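Local coordinates for hypothetical protein SSO2532 (Sulfolobus solfataricus, PDB 1VPH), which is of unknown function but adopts the YjbQ-like fold of the UPF0047 family, assembles from three chains and binds a potassium ion, at residues C[35-38]-C[39-43]. Numbering follows the deposited sequence.
Sequences DQVE and QIVEK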
ATOM      1  N   ASP C  35     -13.021 -12.155  -8.992  1.00 18.32           N
ATOM      2  CA  ASP C  35     -13.198 -13.548  -9.455  1.00 18.75           C
ATOM      3  C   ASP C  35     -12.059 -13.979 -10.368  1.00 18.49           C
ATOM      4  O   ASP C  35     -11.633 -15.126 -10.241  1.00 17.65           O
ATOM      5  CB  ASP C  35     -14.593 -13.807 -10.052  1.00 21.06           C
ATOM      6  CG  ASP C  35     -15.727 -13.782  -8.986  1.00 26.52           C
ATOM      7  OD1 ASP C  35     -15.460 -13.777  -7.742  1.00 27.04           O
ATOM      8  OD2 ASP C  35     -16.911 -13.807  -9.398  1.00 31.07           O
ATOM      9  N   GLN C  36     -11.518 -13.065 -11.187  1.00 18.22           N
ATOM     10  CA  GLN C  36     -10.386 -13.336 -12.065  1.00 19.59           C
ATOM     11  C   GLN C  36      -9.143 -13.556 -11.267  1.00 19.98           C
ATOM     12  O   GLN C  36      -8.386 -14.467 -11.559  1.00 19.90           O
ATOM     13  CB  GLN C  36     -10.245 -12.163 -13.002  1.00 21.66           C
ATOM     14  CG  GLN C  36      -9.713 -12.438 -14.331  1.00 27.82           C
ATOM     15  CD  GLN C  36     -10.613 -13.340 -15.191  1.00 31.57           C
ATOM     16  OE1 GLN C  36     -10.599 -14.558 -15.000  1.00 26.09           O
ATOM     17  NE2 GLN C  36     -11.294 -12.764 -16.207  1.00 29.12           N
ATOM     18  N   VAL C  37      -8.918 -12.725 -10.235  1.00 18.95           N
ATOM     19  CA  VAL C  37      -7.757 -12.938  -9.360  1.00 19.87           C
ATOM     20  C   VAL C  37      -7.854 -14.302  -8.668  1.00 17.42           C
ATOM     21  O   VAL C  37      -6.880 -15.084  -8.617  1.00 18.64           O
ATOM     22  CB  VAL C  37      -7.641 -11.821  -8.309  1.00 20.54           C
ATOM     23  CG1 VAL C  37      -6.487 -12.138  -7.305  1.00 21.13           C
ATOM     24  CG2 VAL C  37      -7.431 -10.473  -8.999  1.00 19.71           C
ATOM     25  N   GLU C  38      -9.035 -14.594  -8.138  1.00 17.98           N
ATOM     26  CA  GLU C  38      -9.284 -15.857  -7.468  1.00 18.34           C
ATOM     27  C   GLU C  38      -9.051 -17.043  -8.393  1.00 17.61           C
ATOM     28  O   GLU C  38      -8.407 -18.026  -7.976  1.00 18.24           O
ATOM     29  CB  GLU C  38     -10.679 -15.909  -6.820  0.65 21.24           C
ATOM     30  CG  GLU C  38     -10.919 -17.179  -5.978  0.65 25.95           C
ATOM     31  CD  GLU C  38      -9.869 -17.400  -4.885  0.65 22.40           C
ATOM     32  OE1 GLU C  38      -9.553 -16.431  -4.168  0.65 28.66           O
ATOM     33  OE2 GLU C  38      -9.370 -18.542  -4.722  0.65 25.10           O
ATOM     34  N   GLN C  39      -9.516 -16.959  -9.630  1.00 17.17           N
ATOM     35  CA  GLN C  39      -9.256 -18.063 -10.551  1.00 19.27           C
ATOM     36  C   GLN C  39      -7.735 -18.302 -10.801  1.00 18.16           C
ATOM     37  O   GLN C  39      -7.289 -19.467 -10.916  1.00 18.24           O
ATOM     38  CB  GLN C  39     -10.139 -17.968 -11.803  1.00 19.38           C
ATOM     39  CG  GLN C  39      -9.761 -16.940 -12.766  1.00 27.03           C
ATOM     40  CD  GLN C  39      -8.817 -17.478 -13.792  1.00 34.12           C
ATOM     41  OE1 GLN C  39      -8.483 -18.666 -13.776  1.00 30.49           O
ATOM     42  NE2 GLN C  39      -8.367 -16.607 -14.685  1.00 34.03           N
ATOM     43  N   ILE C  40      -6.966 -17.232 -10.904  1.00 18.87           N
ATOM     44  CA  ILE C  40      -5.533 -17.311 -11.125  1.00 19.80           C
ATOM     45  C   ILE C  40      -4.837 -17.891  -9.877  1.00 18.10           C
ATOM     46  O   ILE C  40      -3.947 -18.738  -9.988  1.00 19.43           O
ATOM     47  CB  ILE C  40      -4.999 -15.923 -11.507  1.00 20.32           C
ATOM     48  CG1 ILE C  40      -5.584 -15.466 -12.858  1.00 17.42           C
ATOM     49  CG2 ILE C  40      -3.459 -15.928 -11.532  1.00 23.21           C
ATOM     50  CD1 ILE C  40      -5.494 -13.947 -13.095  1.00 17.58           C
ATOM     51  N   VAL C  41      -5.265 -17.463  -8.696  1.00 20.02           N
ATOM     52  CA  VAL C  41      -4.772 -18.116  -7.468  1.00 20.98           C
ATOM     53  C   VAL C  41      -5.021 -19.615  -7.518  1.00 20.51           C
ATOM     54  O   VAL C  41      -4.096 -20.398  -7.242  1.00 20.61           O
ATOM     55  CB  VAL C  41      -5.354 -17.515  -6.192  1.00 21.16           C
ATOM     56  CG1 VAL C  41      -4.834 -18.295  -4.980  1.00 21.40           C
ATOM     57  CG2 VAL C  41      -4.999 -16.065  -6.131  1.00 21.94           C
ATOM     58  N   GLU C  42      -6.239 -20.025  -7.905  1.00 21.12           N
ATOM     59  CA  GLU C  42      -6.557 -21.446  -8.016  1.00 20.08           C
ATOM     60  C   GLU C  42      -5.689 -22.146  -9.063  1.00 21.28           C
ATOM     61  O   GLU C  42      -5.140 -23.219  -8.785  1.00 21.60           O
ATOM     62  CB  GLU C  42      -8.067 -21.678  -8.198  1.00 18.73           C
ATOM     63  CG  GLU C  42      -8.779 -21.304  -6.884  1.00 25.08           C
ATOM     64  CD  GLU C  42     -10.300 -21.412  -6.892  1.00 31.39           C
ATOM     65  OE1 GLU C  42     -10.828 -22.358  -7.509  1.00 36.95           O
ATOM     66  OE2 GLU C  42     -10.957 -20.555  -6.240  1.00 24.68           O
ATOM     67  N   LYS C  43      -5.506 -21.510 -10.215  1.00 20.95           N
ATOM     68  CA  LYS C  43      -4.708 -22.041 -11.329  1.00 23.06           C
ATOM     69  C   LYS C  43      -3.247 -22.245 -10.958  1.00 20.22           C
ATOM     70  O   LYS C  43      -2.602 -23.156 -11.454  1.00 18.30           O
ATOM     71  CB  LYS C  43      -4.782 -21.031 -12.485  1.00 25.29           C
ATOM     72  CG  LYS C  43      -4.615 -21.578 -13.874  1.00 27.78           C
TER
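Gln36 and Gln39, Val37 and Val41, and Glu38 and Glu42 meet as neighbours three or four residues apart along helix 34-44, an amphipathic helix packed on the five-stranded antiparallel sheet. Successive i to i+4 backbone bonds hold the turns together; Val41 N donates to Val37 O at 2.9 Å and Glu42 N to Glu38 O at the same length. On the buried side, Val37 and Val41 follow one another with CG1 of the first 4.4 Å from CG2 of the second, a loose contact; both valines also touch Cys51 and Leu120 of the sheet. Ile40 extends this apolar face over Ile20, Val144 and Ile146, its CG1 and CD1 running past Gln36 O at 3.2 and 3.3 Å.

On the exposed side, the Gln36 and Gln39 side chains run alongside each other, and NE2 of Gln39 donates to OE1 of Gln36 at 3.0 Å. The bond is bent, 136° at the hydrogen, and the two amide planes stand 79° apart. Gln39 reaches this position with CG placed between its own backbone N and carbonyl carbon (chi1 74°), which leaves CG against Gln36 O.

Glu38 and Glu42 instead bring like groups together in the conformer described, with their OE2 atoms 3.0 Å apart, an approach that stays doubtful because Glu38 has a second conformer. A bend at chi2 carries the Glu38 carboxylate to Glu42, whose chain is extended beyond CG. OE1 of Glu38 accepts a weak hydrogen bond from Leu120 N on the sheet. Of the polar contacts, the glutamine bond, bent and tilted out of both amide planes, is probably modest in strength, and since both exposed side chains also touch crystal neighbours, lattice contacts may influence it.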